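Local atomic coordinates of VIN1 (Oscarella pearsei, PDB entry 6BFI), a protein that probably binds actin filaments and may play a role in cell-cell adhesion, as a sponge homolog of vinculin. Residues H273-A278 against V355-L360; E301-A306 against E324-L329; D312-K317 against L368-A373; A316-A321 against E361-K366. All blocks are in the same frame, centred on the assembly; numbering follows the deposited sequence.

Interaction 1 of 4, residues H273-A278 against V355-L360; sequences HMFHQA and VKLQEL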
loop_
_atom_site.group_PDB
_atom_site.type_symbol
_atom_site.label_atom_id
_atom_site.label_comp_id
_atom_site.label_asym_id
_atom_site.label_seq_id
_atom_site.Cartn_x
_atom_site.Cartn_y
_atom_site.Cartn_z
ATOM N N HIS A 273 -12.492 11.410 -0.828
ATOM C CA HIS A 273 -13.679 11.141 -0.026
ATOM C C HIS A 273 -14.312 12.434 0.471
ATOM O O HIS A 273 -15.540 12.548 0.529
ATOM C CB HIS A 273 -13.323 10.229 1.148
ATOM C CG HIS A 273 -14.513 9.698 1.880
ATOM N ND1 HIS A 273 -14.989 10.270 3.041
ATOM C CD2 HIS A 273 -15.328 8.649 1.616
ATOM C CE1 HIS A 273 -16.042 9.592 3.462
ATOM N NE2 HIS A 273 -16.269 8.605 2.615
ATOM N N MET A 274 -13.489 13.423 0.825
ATOM C CA MET A 274 -14.025 14.712 1.252
ATOM C C MET A 274 -14.729 15.423 0.100
ATOM O O MET A 274 -15.803 16.009 0.288
ATOM C CB MET A 274 -12.901 15.575 1.827
ATOM C CG MET A 274 -13.354 16.919 2.374
ATOM S SD MET A 274 -11.992 17.870 3.078
ATOM C CE MET A 274 -11.652 16.926 4.562
ATOM N N PHE A 275 -14.137 15.381 -1.098
ATOM C CA PHE A 275 -14.801 15.903 -2.288
ATOM C C PHE A 275 -16.176 15.270 -2.468
ATOM O O PHE A 275 -17.177 15.968 -2.672
ATOM C CB PHE A 275 -13.935 15.647 -3.526
ATOM C CG PHE A 275 -13.064 16.809 -3.920
ATOM C CD1 PHE A 275 -11.812 16.985 -3.347
ATOM C CD2 PHE A 275 -13.488 17.715 -4.878
ATOM C CE1 PHE A 275 -11.009 18.051 -3.716
ATOM C CE2 PHE A 275 -12.689 18.782 -5.249
ATOM C CZ PHE A 275 -11.450 18.950 -4.668
ATOM N N HIS A 276 -16.241 13.940 -2.382
ATOM C CA HIS A 276 -17.492 13.241 -2.653
ATOM C C HIS A 276 -18.528 13.509 -1.567
ATOM O O HIS A 276 -19.721 13.644 -1.859
ATOM C CB HIS A 276 -17.226 11.743 -2.795
ATOM C CG HIS A 276 -16.194 11.411 -3.829
ATOM N ND1 HIS A 276 -15.663 10.148 -3.973
ATOM C CD2 HIS A 276 -15.596 12.180 -4.772
ATOM C CE1 HIS A 276 -14.782 10.151 -4.958
ATOM N NE2 HIS A 276 -14.723 11.372 -5.460
ATOM N N GLN A 277 -18.089 13.587 -0.309
ATOM C CA GLN A 277 -19.003 13.900 0.783
ATOM C C GLN A 277 -19.558 15.311 0.648
ATOM O O GLN A 277 -20.739 15.552 0.931
ATOM C CB GLN A 277 -18.289 13.731 2.125
ATOM C CG GLN A 277 -17.984 12.290 2.489
ATOM C CD GLN A 277 -19.144 11.609 3.188
ATOM O OE1 GLN A 277 -19.651 12.104 4.194
ATOM N NE2 GLN A 277 -19.571 10.469 2.656
ATOM N N ALA A 278 -18.719 16.257 0.222
ATOM C CA ALA A 278 -19.197 17.618 0.014
ATOM C C ALA A 278 -20.161 17.686 -1.166
ATOM O O ALA A 278 -21.151 18.426 -1.125
ATOM C CB ALA A 278 -18.015 18.563 -0.192
ATOM N N VAL A 355 -22.344 20.487 -8.509
ATOM C CA VAL A 355 -21.895 20.250 -9.878
ATOM C C VAL A 355 -20.547 20.919 -10.121
ATOM O O VAL A 355 -19.633 20.319 -10.702
ATOM C CB VAL A 355 -22.963 20.735 -10.877
ATOM C CG1 VAL A 355 -22.523 20.464 -12.306
ATOM C CG2 VAL A 355 -24.293 20.061 -10.591
ATOM N N LYS A 356 -20.394 22.168 -9.666
ATOM C CA LYS A 356 -19.121 22.862 -9.836
ATOM C C LYS A 356 -17.995 22.174 -9.075
ATOM O O LYS A 356 -16.834 22.235 -9.497
ATOM C CB LYS A 356 -19.251 24.317 -9.391
ATOM C CG LYS A 356 -20.161 25.145 -10.279
ATOM C CD LYS A 356 -19.753 25.011 -11.735
ATOM C CE LYS A 356 -20.732 25.708 -12.660
ATOM N NZ LYS A 356 -20.394 25.450 -14.085
ATOM N N LEU A 357 -18.309 21.522 -7.956
ATOM C CA LEU A 357 -17.283 20.797 -7.217
ATOM C C LEU A 357 -16.855 19.544 -7.971
ATOM O O LEU A 357 -15.666 19.198 -7.992
ATOM C CB LEU A 357 -17.794 20.452 -5.820
ATOM C CG LEU A 357 -16.739 20.172 -4.751
ATOM C CD1 LEU A 357 -15.636 21.215 -4.813
ATOM C CD2 LEU A 357 -17.384 20.163 -3.379
ATOM N N GLN A 358 -17.811 18.860 -8.608
ATOM C CA GLN A 358 -17.451 17.753 -9.489
ATOM C C GLN A 358 -16.573 18.223 -10.644
ATOM O O GLN A 358 -15.592 17.556 -10.999
ATOM C CB GLN A 358 -18.707 17.071 -10.026
ATOM C CG GLN A 358 -19.157 15.876 -9.219
ATOM C CD GLN A 358 -20.106 14.987 -9.992
ATOM O OE1 GLN A 358 -20.779 15.435 -10.920
ATOM N NE2 GLN A 358 -20.159 13.712 -9.620
ATOM N N GLU A 359 -16.909 19.367 -11.245
ATOM C CA GLU A 359 -16.106 19.873 -12.356
ATOM C C GLU A 359 -14.710 20.279 -11.892
ATOM O O GLU A 359 -13.730 20.101 -12.626
ATOM C CB GLU A 359 -16.819 21.044 -13.030
ATOM C CG GLU A 359 -18.083 20.638 -13.769
ATOM C CD GLU A 359 -18.863 21.823 -14.320
ATOM O OE1 GLU A 359 -18.356 22.963 -14.256
ATOM O OE2 GLU A 359 -19.988 21.609 -14.816
ATOM N N LEU A 360 -14.601 20.824 -10.678
ATOM C CA LEU A 360 -13.284 21.135 -10.130
ATOM C C LEU A 360 -12.464 19.868 -9.928
ATOM O O LEU A 360 -11.271 19.831 -10.258
ATOM C CB LEU A 360 -13.424 21.902 -8.815
ATOM C CG LEU A 360 -12.121 22.183 -8.061
ATOM C CD1 LEU A 360 -11.140 22.955 -8.937
ATOM C CD2 LEU A 360 -12.395 22.938 -6.773
#
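The Phe275 ring has Leu360 CD2 at its edge, near the ring plane and 4.4 Å from CE2, while Leu357 CD1 meets the same CE2 atom obliquely at 3.8 Å. These contacts lie in the core of an antiparallel helical bundle of the vinculin fold. Segments 273-278 and 355-360 belong to the first and last of four helices, and their axes approach to 9.9 Å with their directions 159° apart. Phenylalanine suits this place because its ring extends from a bond that does not aim at the partner helix and still brings CE2 to Leu357 and Leu360. Leu357, by contrast, points toward helix 268-283, and with CG anti to the backbone N (chi1 -158°) its two methyls divide the work, CD1 going to the ring and CD2 to Ala278. All four touching residues are buried, and the contact across the segments is apolar throughout. Cys298 of helix 289-306 packs on both Phe275 and Leu357, and Leu318 and Leu325 of helix 312-338 pack on Leu360, so all four helices share one interior. Polar chemistry is kept to other sides: Lys356 NZ forms a salt bridge with Glu359 OE1 one turn along the same helix, on the syn side of the carboxylate. Ala278 points toward the partner helix, and its lone methyl, CB, meets Leu357 CD2 at 3.6 Å.

Interaction 2 of 4, residues E301-A306 against E324-L329; sequences EGRRVA and ELDQIL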
loop_
_atom_site.group_PDB
_atom_site.type_symbol
_atom_site.label_atom_id
_atom_site.label_comp_id
_atom_site.label_asym_id
_atom_site.label_seq_id
_atom_site.Cartn_x
_atom_site.Cartn_y
_atom_site.Cartn_z
ATOM N N GLU A 301 -7.556 22.590 -2.026
ATOM C CA GLU A 301 -6.879 21.556 -2.802
ATOM C C GLU A 301 -6.814 21.933 -4.277
ATOM O O GLU A 301 -5.792 21.711 -4.941
ATOM C CB GLU A 301 -7.582 20.210 -2.611
ATOM C CG GLU A 301 -7.125 19.106 -3.560
ATOM C CD GLU A 301 -5.729 18.573 -3.252
ATOM O OE1 GLU A 301 -5.073 19.075 -2.313
ATOM O OE2 GLU A 301 -5.289 17.639 -3.953
ATOM N N GLY A 302 -7.891 22.521 -4.802
ATOM C CA GLY A 302 -7.876 22.964 -6.188
ATOM C C GLY A 302 -6.804 24.002 -6.460
ATOM O O GLY A 302 -6.098 23.929 -7.469
ATOM N N ARG A 303 -6.661 24.981 -5.562
ATOM C CA ARG A 303 -5.633 25.999 -5.751
ATOM C C ARG A 303 -4.235 25.429 -5.542
ATOM O O ARG A 303 -3.286 25.847 -6.221
ATOM C CB ARG A 303 -5.889 27.179 -4.813
ATOM C CG ARG A 303 -7.239 27.843 -5.041
ATOM C CD ARG A 303 -7.496 28.996 -4.084
ATOM N NE ARG A 303 -8.821 29.572 -4.302
ATOM C CZ ARG A 303 -9.352 30.544 -3.565
ATOM N NH1 ARG A 303 -8.671 31.060 -2.550
ATOM N NH2 ARG A 303 -10.566 30.999 -3.843
ATOM N N ARG A 304 -4.092 24.477 -4.615
ATOM C CA ARG A 304 -2.808 23.812 -4.423
ATOM C C ARG A 304 -2.367 23.103 -5.696
ATOM O O ARG A 304 -1.202 23.202 -6.098
ATOM C CB ARG A 304 -2.895 22.817 -3.266
ATOM C CG ARG A 304 -1.553 22.247 -2.836
ATOM C CD ARG A 304 -1.718 20.981 -2.006
ATOM N NE ARG A 304 -1.780 19.784 -2.840
ATOM C CZ ARG A 304 -0.720 19.052 -3.175
ATOM N NH1 ARG A 304 0.488 19.394 -2.744
ATOM N NH2 ARG A 304 -0.866 17.977 -3.940
ATOM N N VAL A 305 -3.285 22.383 -6.344
ATOM C CA VAL A 305 -2.951 21.751 -7.616
ATOM C C VAL A 305 -2.718 22.803 -8.695
ATOM O O VAL A 305 -1.875 22.617 -9.583
ATOM C CB VAL A 305 -4.050 20.752 -8.019
ATOM C CG1 VAL A 305 -3.751 20.138 -9.378
ATOM C CG2 VAL A 305 -4.186 19.663 -6.962
ATOM N N ALA A 306 -3.442 23.925 -8.635
ATOM C CA ALA A 306 -3.244 24.986 -9.618
ATOM C C ALA A 306 -1.824 25.539 -9.561
ATOM O O ALA A 306 -1.230 25.855 -10.599
ATOM C CB ALA A 306 -4.262 26.106 -9.399
ATOM N N GLU A 324 -14.940 31.003 -8.583
ATOM C CA GLU A 324 -16.366 30.839 -8.847
ATOM C C GLU A 324 -17.048 30.121 -7.690
ATOM O O GLU A 324 -18.121 30.535 -7.229
ATOM C CB GLU A 324 -16.577 30.075 -10.153
ATOM C CG GLU A 324 -18.040 29.880 -10.522
ATOM C CD GLU A 324 -18.222 29.120 -11.823
ATOM O OE1 GLU A 324 -17.499 28.125 -12.041
ATOM O OE2 GLU A 324 -19.085 29.524 -12.631
ATOM N N LEU A 325 -16.427 29.044 -7.197
ATOM C CA LEU A 325 -17.004 28.313 -6.073
ATOM C C LEU A 325 -17.051 29.175 -4.817
ATOM O O LEU A 325 -18.026 29.120 -4.058
ATOM C CB LEU A 325 -16.216 27.028 -5.823
ATOM C CG LEU A 325 -16.773 25.791 -6.528
ATOM C CD1 LEU A 325 -15.718 24.702 -6.628
ATOM C CD2 LEU A 325 -18.002 25.280 -5.789
ATOM N N ASP A 326 -16.011 29.980 -4.581
ATOM C CA ASP A 326 -16.038 30.895 -3.444
ATOM C C ASP A 326 -17.184 31.894 -3.565
ATOM O O ASP A 326 -17.859 32.200 -2.574
ATOM C CB ASP A 326 -14.701 31.624 -3.321
ATOM C CG ASP A 326 -13.831 31.063 -2.214
ATOM O OD1 ASP A 326 -14.385 30.641 -1.177
ATOM O OD2 ASP A 326 -12.593 31.044 -2.381
ATOM N N GLN A 327 -17.421 32.409 -4.775
ATOM C CA GLN A 327 -18.535 33.330 -4.976
ATOM C C GLN A 327 -19.870 32.652 -4.684
ATOM O O GLN A 327 -20.734 33.226 -4.007
ATOM C CB GLN A 327 -18.509 33.882 -6.401
ATOM C CG GLN A 327 -19.552 34.952 -6.671
ATOM C CD GLN A 327 -19.303 36.225 -5.886
ATOM O OE1 GLN A 327 -18.178 36.497 -5.458
ATOM N NE2 GLN A 327 -20.354 37.014 -5.688
ATOM N N ILE A 328 -20.051 31.425 -5.181
ATOM C CA ILE A 328 -21.273 30.680 -4.882
ATOM C C ILE A 328 -21.427 30.488 -3.378
ATOM O O ILE A 328 -22.539 30.551 -2.839
ATOM C CB ILE A 328 -21.279 29.334 -5.631
ATOM C CG1 ILE A 328 -21.346 29.564 -7.142
ATOM C CG2 ILE A 328 -22.446 28.471 -5.180
ATOM C CD1 ILE A 328 -21.507 28.291 -7.945
ATOM N N LEU A 329 -20.314 30.263 -2.674
ATOM C CA LEU A 329 -20.382 30.096 -1.225
ATOM C C LEU A 329 -20.833 31.380 -0.542
ATOM O O LEU A 329 -21.664 31.345 0.375
ATOM C CB LEU A 329 -19.026 29.645 -0.682
ATOM C CG LEU A 329 -18.896 28.148 -0.392
ATOM C CD1 LEU A 329 -19.279 27.321 -1.609
ATOM C CD2 LEU A 329 -17.486 27.812 0.067
#
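Arg303 reaches Asp326 with a fully stretched side chain: CG lies anti to its own carbonyl carbon (chi1 -60°), and the chain runs straight from CG to NE, carrying the guanidinium across. Asp326 answers from a first torsion of -103°, well off a staggered position, which swings OD2 to meet Arg303 NH2. The two side chains cross at about a right angle, with guanidinium and carboxylate planes 66° apart, so a single oxygen meets a single nitrogen in place of the flat, two-pronged pairing these groups can make. The modelled NH2 to OD2 separation of 2.5 Å is short for a salt bridge, and its exact value is doubtful. Long, flexible arginine fits this surface salt bridge between 289-306 and 312-338, consecutive helices of a vinculin-family bundle: its CG packs on Leu319, and the side chain also touches Ala322. Arg304 NE makes a weak, long salt-bridge bond, 3.4 Å, to Glu301 OE1 on its own helix, while Ser427 of helix 399-427 bonds to both side chains. Arg303 NH2 also forms a salt bridge with Asp323, one turn before Asp326. One cation thus serves two carboxylates, which would be expected to ease the repulsion between them.

Interaction 3 of 4, residues D312-K317 against L368-A373; sequences DETRAK and LAERVA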
loop_
_atom_site.group_PDB
_atom_site.type_symbol
_atom_site.label_atom_id
_atom_site.label_comp_id
_atom_site.label_asym_id
_atom_site.label_seq_id
_atom_site.Cartn_x
_atom_site.Cartn_y
_atom_site.Cartn_z
ATOM N N ASP A 312 0.077 27.517 -17.704
ATOM C CA ASP A 312 -0.667 28.615 -17.099
ATOM C C ASP A 312 -2.150 28.568 -17.443
ATOM O O ASP A 312 -2.954 29.205 -16.752
ATOM C CB ASP A 312 -0.074 29.954 -17.536
ATOM C CG ASP A 312 1.286 30.218 -16.922
ATOM O OD1 ASP A 312 1.376 31.077 -16.020
ATOM O OD2 ASP A 312 2.265 29.563 -17.336
ATOM N N GLU A 313 -2.529 27.832 -18.489
ATOM C CA GLU A 313 -3.938 27.737 -18.853
ATOM C C GLU A 313 -4.715 26.920 -17.830
ATOM O O GLU A 313 -5.768 27.352 -17.347
ATOM C CB GLU A 313 -4.075 27.139 -20.252
ATOM C CG GLU A 313 -3.353 27.940 -21.319
ATOM C CD GLU A 313 -3.800 27.588 -22.723
ATOM O OE1 GLU A 313 -4.181 26.422 -22.956
ATOM O OE2 GLU A 313 -3.777 28.486 -23.593
ATOM N N THR A 314 -4.210 25.733 -17.481
ATOM C CA THR A 314 -4.864 24.940 -16.445
ATOM C C THR A 314 -4.745 25.600 -15.079
ATOM O O THR A 314 -5.626 25.428 -14.229
ATOM C CB THR A 314 -4.279 23.528 -16.408
ATOM O OG1 THR A 314 -2.853 23.602 -16.300
ATOM C CG2 THR A 314 -4.651 22.768 -17.673
ATOM N N ARG A 315 -3.670 26.356 -14.850
ATOM C CA ARG A 315 -3.536 27.116 -13.612
ATOM C C ARG A 315 -4.650 28.149 -13.486
ATOM O O ARG A 315 -5.405 28.159 -12.505
ATOM C CB ARG A 315 -2.160 27.782 -13.573
ATOM C CG ARG A 315 -1.835 28.545 -12.303
ATOM C CD ARG A 315 -0.372 28.966 -12.325
ATOM N NE ARG A 315 0.094 29.487 -11.044
ATOM C CZ ARG A 315 1.376 29.669 -10.742
ATOM N NH1 ARG A 315 2.317 29.363 -11.626
ATOM N NH2 ARG A 315 1.721 30.150 -9.555
ATOM N N ALA A 316 -4.774 29.022 -14.489
ATOM C CA ALA A 316 -5.802 30.058 -14.453
ATOM C C ALA A 316 -7.205 29.468 -14.497
ATOM O O ALA A 316 -8.149 30.079 -13.987
ATOM C CB ALA A 316 -5.598 31.036 -15.611
ATOM N N LYS A 317 -7.364 28.287 -15.102
ATOM C CA LYS A 317 -8.675 27.646 -15.147
ATOM C C LYS A 317 -9.059 27.088 -13.781
ATOM O O LYS A 317 -10.186 27.289 -13.309
ATOM C CB LYS A 317 -8.679 26.544 -16.207
ATOM C CG LYS A 317 -10.038 25.908 -16.448
ATOM C CD LYS A 317 -10.012 25.016 -17.681
ATOM C CE LYS A 317 -11.406 24.534 -18.046
ATOM N NZ LYS A 317 -12.340 25.664 -18.306
ATOM N N LEU A 368 -3.404 16.804 -13.382
ATOM C CA LEU A 368 -2.431 15.752 -13.098
ATOM C C LEU A 368 -2.083 14.966 -14.357
ATOM O O LEU A 368 -0.906 14.676 -14.614
ATOM C CB LEU A 368 -2.959 14.820 -12.006
ATOM C CG LEU A 368 -2.522 15.168 -10.582
ATOM C CD1 LEU A 368 -2.990 16.563 -10.192
ATOM C CD2 LEU A 368 -3.030 14.125 -9.596
ATOM N N ALA A 369 -3.093 14.623 -15.161
ATOM C CA ALA A 369 -2.826 13.941 -16.422
ATOM C C ALA A 369 -1.972 14.794 -17.350
ATOM O O ALA A 369 -1.197 14.257 -18.150
ATOM C CB ALA A 369 -4.138 13.561 -17.107
ATOM N N GLU A 370 -2.092 16.122 -17.256
ATOM C CA GLU A 370 -1.269 16.998 -18.083
ATOM C C GLU A 370 0.175 17.012 -17.598
ATOM O O GLU A 370 1.110 16.954 -18.408
ATOM C CB GLU A 370 -1.853 18.410 -18.090
ATOM C CG GLU A 370 -1.501 19.218 -19.327
ATOM C CD GLU A 370 -1.912 20.673 -19.214
ATOM O OE1 GLU A 370 -1.919 21.203 -18.083
ATOM O OE2 GLU A 370 -2.225 21.287 -20.256
ATOM N N ARG A 371 0.378 17.088 -16.278
ATOM C CA ARG A 371 1.727 16.972 -15.731
ATOM C C ARG A 371 2.382 15.669 -16.166
ATOM O O ARG A 371 3.561 15.654 -16.540
ATOM C CB ARG A 371 1.690 17.063 -14.205
ATOM C CG ARG A 371 1.779 18.480 -13.657
ATOM C CD ARG A 371 3.188 19.044 -13.781
ATOM N NE ARG A 371 4.146 18.315 -12.954
ATOM C CZ ARG A 371 4.424 18.612 -11.687
ATOM N NH1 ARG A 371 3.815 19.632 -11.094
ATOM N NH2 ARG A 371 5.310 17.889 -11.012
ATOM N N VAL A 372 1.632 14.566 -16.134
ATOM C CA VAL A 372 2.194 13.293 -16.571
ATOM C C VAL A 372 2.502 13.325 -18.065
ATOM O O VAL A 372 3.559 12.856 -18.504
ATOM C CB VAL A 372 1.248 12.138 -16.207
ATOM C CG1 VAL A 372 1.750 10.830 -16.793
ATOM C CG2 VAL A 372 1.119 12.040 -14.701
ATOM N N ALA A 373 1.591 13.885 -18.866
ATOM C CA ALA A 373 1.823 13.964 -20.306
ATOM C C ALA A 373 3.064 14.783 -20.637
ATOM O O ALA A 373 3.732 14.517 -21.643
ATOM C CB ALA A 373 0.600 14.553 -21.007
#
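Thr314 OG1 lies between two acceptors, the backbone O of Thr311 and the carboxylate oxygen Glu370 OE1, the latter 3.1 Å away. A hydroxyl has one proton to give, so the two oxygens compete for it; Thr311 O is the stronger partner, and the bond across to Glu370 is not settled. The threonine and glutamate side chains approach from opposite directions. Glu370 has CG anti to its backbone N (chi1 -154°) and is extended beyond CG, which gives it the length to bridge segments whose closest CA atoms, those of Thr314 and Glu370, are 8.9 Å apart. OE1 does not meet the hydroxyl alone: Thr314 CG2 is 3.2 Å from it, so the whole branched end of the threonine is presented to the carboxylate. The second oxygen, OE2, has a weak hydrogen bond to Thr311 OG1. Threonine suits the first turn of helix 312-338, where its short side chain, with OG1 at chi1 53°, can bend back to the carbonyl of Thr311, just before the helix begins. The nearby start of that helix may modestly favour the charge of Glu370. Beside Glu370, Arg371 works on another side of helix 344-375: it forms a salt bridge with Asp375, while NH1 bonds to Leu308 O in the connection leading into helix 312-338 and NH2 to Thr420 of helix 399-427. The contact thus joins the first turn of helix 312-338 to helix 344-375, neighbouring antiparallel helices of a vinculin-family bundle.

Interaction 4 of 4, residues A316-A321 against E361-K366; sequences AKLLAA and EQEIRK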
loop_
_atom_site.group_PDB
_atom_site.type_symbol
_atom_site.label_atom_id
_atom_site.label_comp_id
_atom_site.label_asym_id
_atom_site.label_seq_id
_atom_site.Cartn_x
_atom_site.Cartn_y
_atom_site.Cartn_z
ATOM N N ALA A 316 -4.774 29.022 -14.489
ATOM C CA ALA A 316 -5.802 30.058 -14.453
ATOM C C ALA A 316 -7.205 29.468 -14.497
ATOM O O ALA A 316 -8.149 30.079 -13.987
ATOM C CB ALA A 316 -5.598 31.036 -15.611
ATOM N N LYS A 317 -7.364 28.287 -15.102
ATOM C CA LYS A 317 -8.675 27.646 -15.147
ATOM C C LYS A 317 -9.059 27.088 -13.781
ATOM O O LYS A 317 -10.186 27.289 -13.309
ATOM C CB LYS A 317 -8.679 26.544 -16.207
ATOM C CG LYS A 317 -10.038 25.908 -16.448
ATOM C CD LYS A 317 -10.012 25.016 -17.681
ATOM C CE LYS A 317 -11.406 24.534 -18.046
ATOM N NZ LYS A 317 -12.340 25.664 -18.306
ATOM N N LEU A 318 -8.130 26.381 -13.132
ATOM C CA LEU A 318 -8.385 25.883 -11.783
ATOM C C LEU A 318 -8.661 27.030 -10.819
ATOM O O LEU A 318 -9.569 26.944 -9.982
ATOM C CB LEU A 318 -7.200 25.046 -11.300
ATOM C CG LEU A 318 -7.080 23.635 -11.878
ATOM C CD1 LEU A 318 -5.696 23.055 -11.617
ATOM C CD2 LEU A 318 -8.157 22.741 -11.286
ATOM N N LEU A 319 -7.893 28.117 -10.928
ATOM C CA LEU A 319 -8.151 29.280 -10.084
ATOM C C LEU A 319 -9.505 29.905 -10.401
ATOM O O LEU A 319 -10.198 30.390 -9.496
ATOM C CB LEU A 319 -7.027 30.302 -10.245
ATOM C CG LEU A 319 -5.657 29.838 -9.747
ATOM C CD1 LEU A 319 -4.589 30.878 -10.044
ATOM C CD2 LEU A 319 -5.709 29.529 -8.258
ATOM N N ALA A 320 -9.905 29.895 -11.675
ATOM C CA ALA A 320 -11.217 30.421 -12.044
ATOM C C ALA A 320 -12.332 29.610 -11.396
ATOM O O ALA A 320 -13.281 30.172 -10.835
ATOM C CB ALA A 320 -11.371 30.434 -13.565
ATOM N N ALA A 321 -12.232 28.279 -11.462
ATOM C CA ALA A 321 -13.228 27.434 -10.811
ATOM C C ALA A 321 -13.232 27.654 -9.304
ATOM O O ALA A 321 -14.296 27.660 -8.671
ATOM C CB ALA A 321 -12.969 25.965 -11.142
ATOM N N GLU A 361 -13.089 18.815 -9.391
ATOM C CA GLU A 361 -12.400 17.534 -9.263
ATOM C C GLU A 361 -11.915 17.032 -10.619
ATOM O O GLU A 361 -10.765 16.584 -10.756
ATOM C CB GLU A 361 -13.329 16.512 -8.608
ATOM C CG GLU A 361 -12.749 15.117 -8.472
ATOM C CD GLU A 361 -13.721 14.140 -7.832
ATOM O OE1 GLU A 361 -14.835 14.564 -7.458
ATOM O OE2 GLU A 361 -13.369 12.948 -7.702
ATOM N N GLN A 362 -12.772 17.122 -11.639
ATOM C CA GLN A 362 -12.390 16.641 -12.964
ATOM C C GLN A 362 -11.228 17.446 -13.532
ATOM O O GLN A 362 -10.326 16.883 -14.163
ATOM C CB GLN A 362 -13.589 16.686 -13.911
ATOM C CG GLN A 362 -13.337 16.008 -15.251
ATOM C CD GLN A 362 -12.987 14.535 -15.104
ATOM O OE1 GLN A 362 -13.458 13.861 -14.188
ATOM N NE2 GLN A 362 -12.154 14.031 -16.005
ATOM N N GLU A 363 -11.228 18.764 -13.315
ATOM C CA GLU A 363 -10.123 19.578 -13.811
ATOM C C GLU A 363 -8.837 19.306 -13.041
ATOM O O GLU A 363 -7.742 19.451 -13.597
ATOM C CB GLU A 363 -10.485 21.062 -13.743
ATOM C CG GLU A 363 -10.321 21.811 -15.065
ATOM C CD GLU A 363 -11.261 21.312 -16.153
ATOM O OE1 GLU A 363 -10.963 20.272 -16.781
ATOM O OE2 GLU A 363 -12.305 21.961 -16.381
ATOM N N ILE A 364 -8.942 18.919 -11.767
ATOM C CA ILE A 364 -7.760 18.492 -11.024
ATOM C C ILE A 364 -7.178 17.231 -11.650
ATOM O O ILE A 364 -5.963 17.126 -11.878
ATOM C CB ILE A 364 -8.106 18.284 -9.540
ATOM C CG1 ILE A 364 -8.326 19.634 -8.856
ATOM C CG2 ILE A 364 -7.016 17.493 -8.839
ATOM C CD1 ILE A 364 -8.685 19.522 -7.390
ATOM N N ARG A 365 -8.043 16.257 -11.954
ATOM C CA ARG A 365 -7.574 15.062 -12.651
ATOM C C ARG A 365 -6.939 15.415 -13.991
ATOM O O ARG A 365 -5.909 14.841 -14.370
ATOM C CB ARG A 365 -8.729 14.080 -12.843
ATOM C CG ARG A 365 -9.186 13.417 -11.559
ATOM C CD ARG A 365 -9.925 12.124 -11.841
ATOM N NE ARG A 365 -11.252 12.363 -12.397
ATOM C CZ ARG A 365 -12.356 12.470 -11.665
ATOM N NH1 ARG A 365 -12.288 12.359 -10.344
ATOM N NH2 ARG A 365 -13.525 12.686 -12.250
ATOM N N LYS A 366 -7.532 16.365 -14.718
ATOM C CA LYS A 366 -6.971 16.766 -16.005
ATOM C C LYS A 366 -5.605 17.419 -15.830
ATOM O O LYS A 366 -4.702 17.214 -16.651
ATOM C CB LYS A 366 -7.937 17.707 -16.727
ATOM C CG LYS A 366 -7.620 17.913 -18.202
ATOM C CD LYS A 366 -8.839 18.426 -18.963
ATOM C CE LYS A 366 -8.662 18.270 -20.468
ATOM N NZ LYS A 366 -9.923 18.538 -21.220
#
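Leu318 CD2 fits against helix 344-375 at two points, 3.8 Å from Glu363 CB and 3.9 Å from Ile364 CG1. Toward the surface, Lys317 crosses Glu363 at about a right angle, and the lysine touches with its methylene CE, 3.2 Å from the carboxylate oxygen Glu363 OE2. The bend in the last lysine torsion (chi4 58°) leaves NZ 4.2 Å from OE2, an attraction of opposite charges beyond salt-bridge range. Glu363 serves both neighbours: its CB packs on the leucine, and its chain bends at chi2 (64°), bringing the carboxylate beside the lysine. Residue types follow depth, with leucine and isoleucine inside and the charged pair toward the surface. In the next shell, Ala306 of helix 289-306 backs Leu318, while Val305 and Phe275 pack on Ile364. Farther round helix 344-375, Arg365 NH1 forms a salt bridge with Glu361 OE2 at 2.9 Å, from above the carboxylate plane; Glu361 is also bonded by His276 and Gln279 of helix 268-283. The axes of the two segments approach to 10.3 Å, with their directions 165° apart and Leu318 opposite Glu363 in register, the geometry of neighbouring antiparallel helices in a vinculin-type helical bundle.

From the N terminus, helix 268-283 opens the longest loop, which interaction 1 closes when residues 355-360 return to it. Nested inside is interaction 2, a short loop that folds helix 289-306 against helix 312-338. Interactions 3 and 4 start on overlapping segments of helix 312-338, sharing Ala316 and Lys317, and end on helix 344-375; both cross interactions 1 and 2 along the chain. Together the four contacts tie four successive helices into one bundle. Leu360 joins interaction 1 to both neighbours, touching Leu325 of interaction 2 and Leu318 of interaction 4, while Val305 of interaction 2 packs on Leu368 of interaction 3.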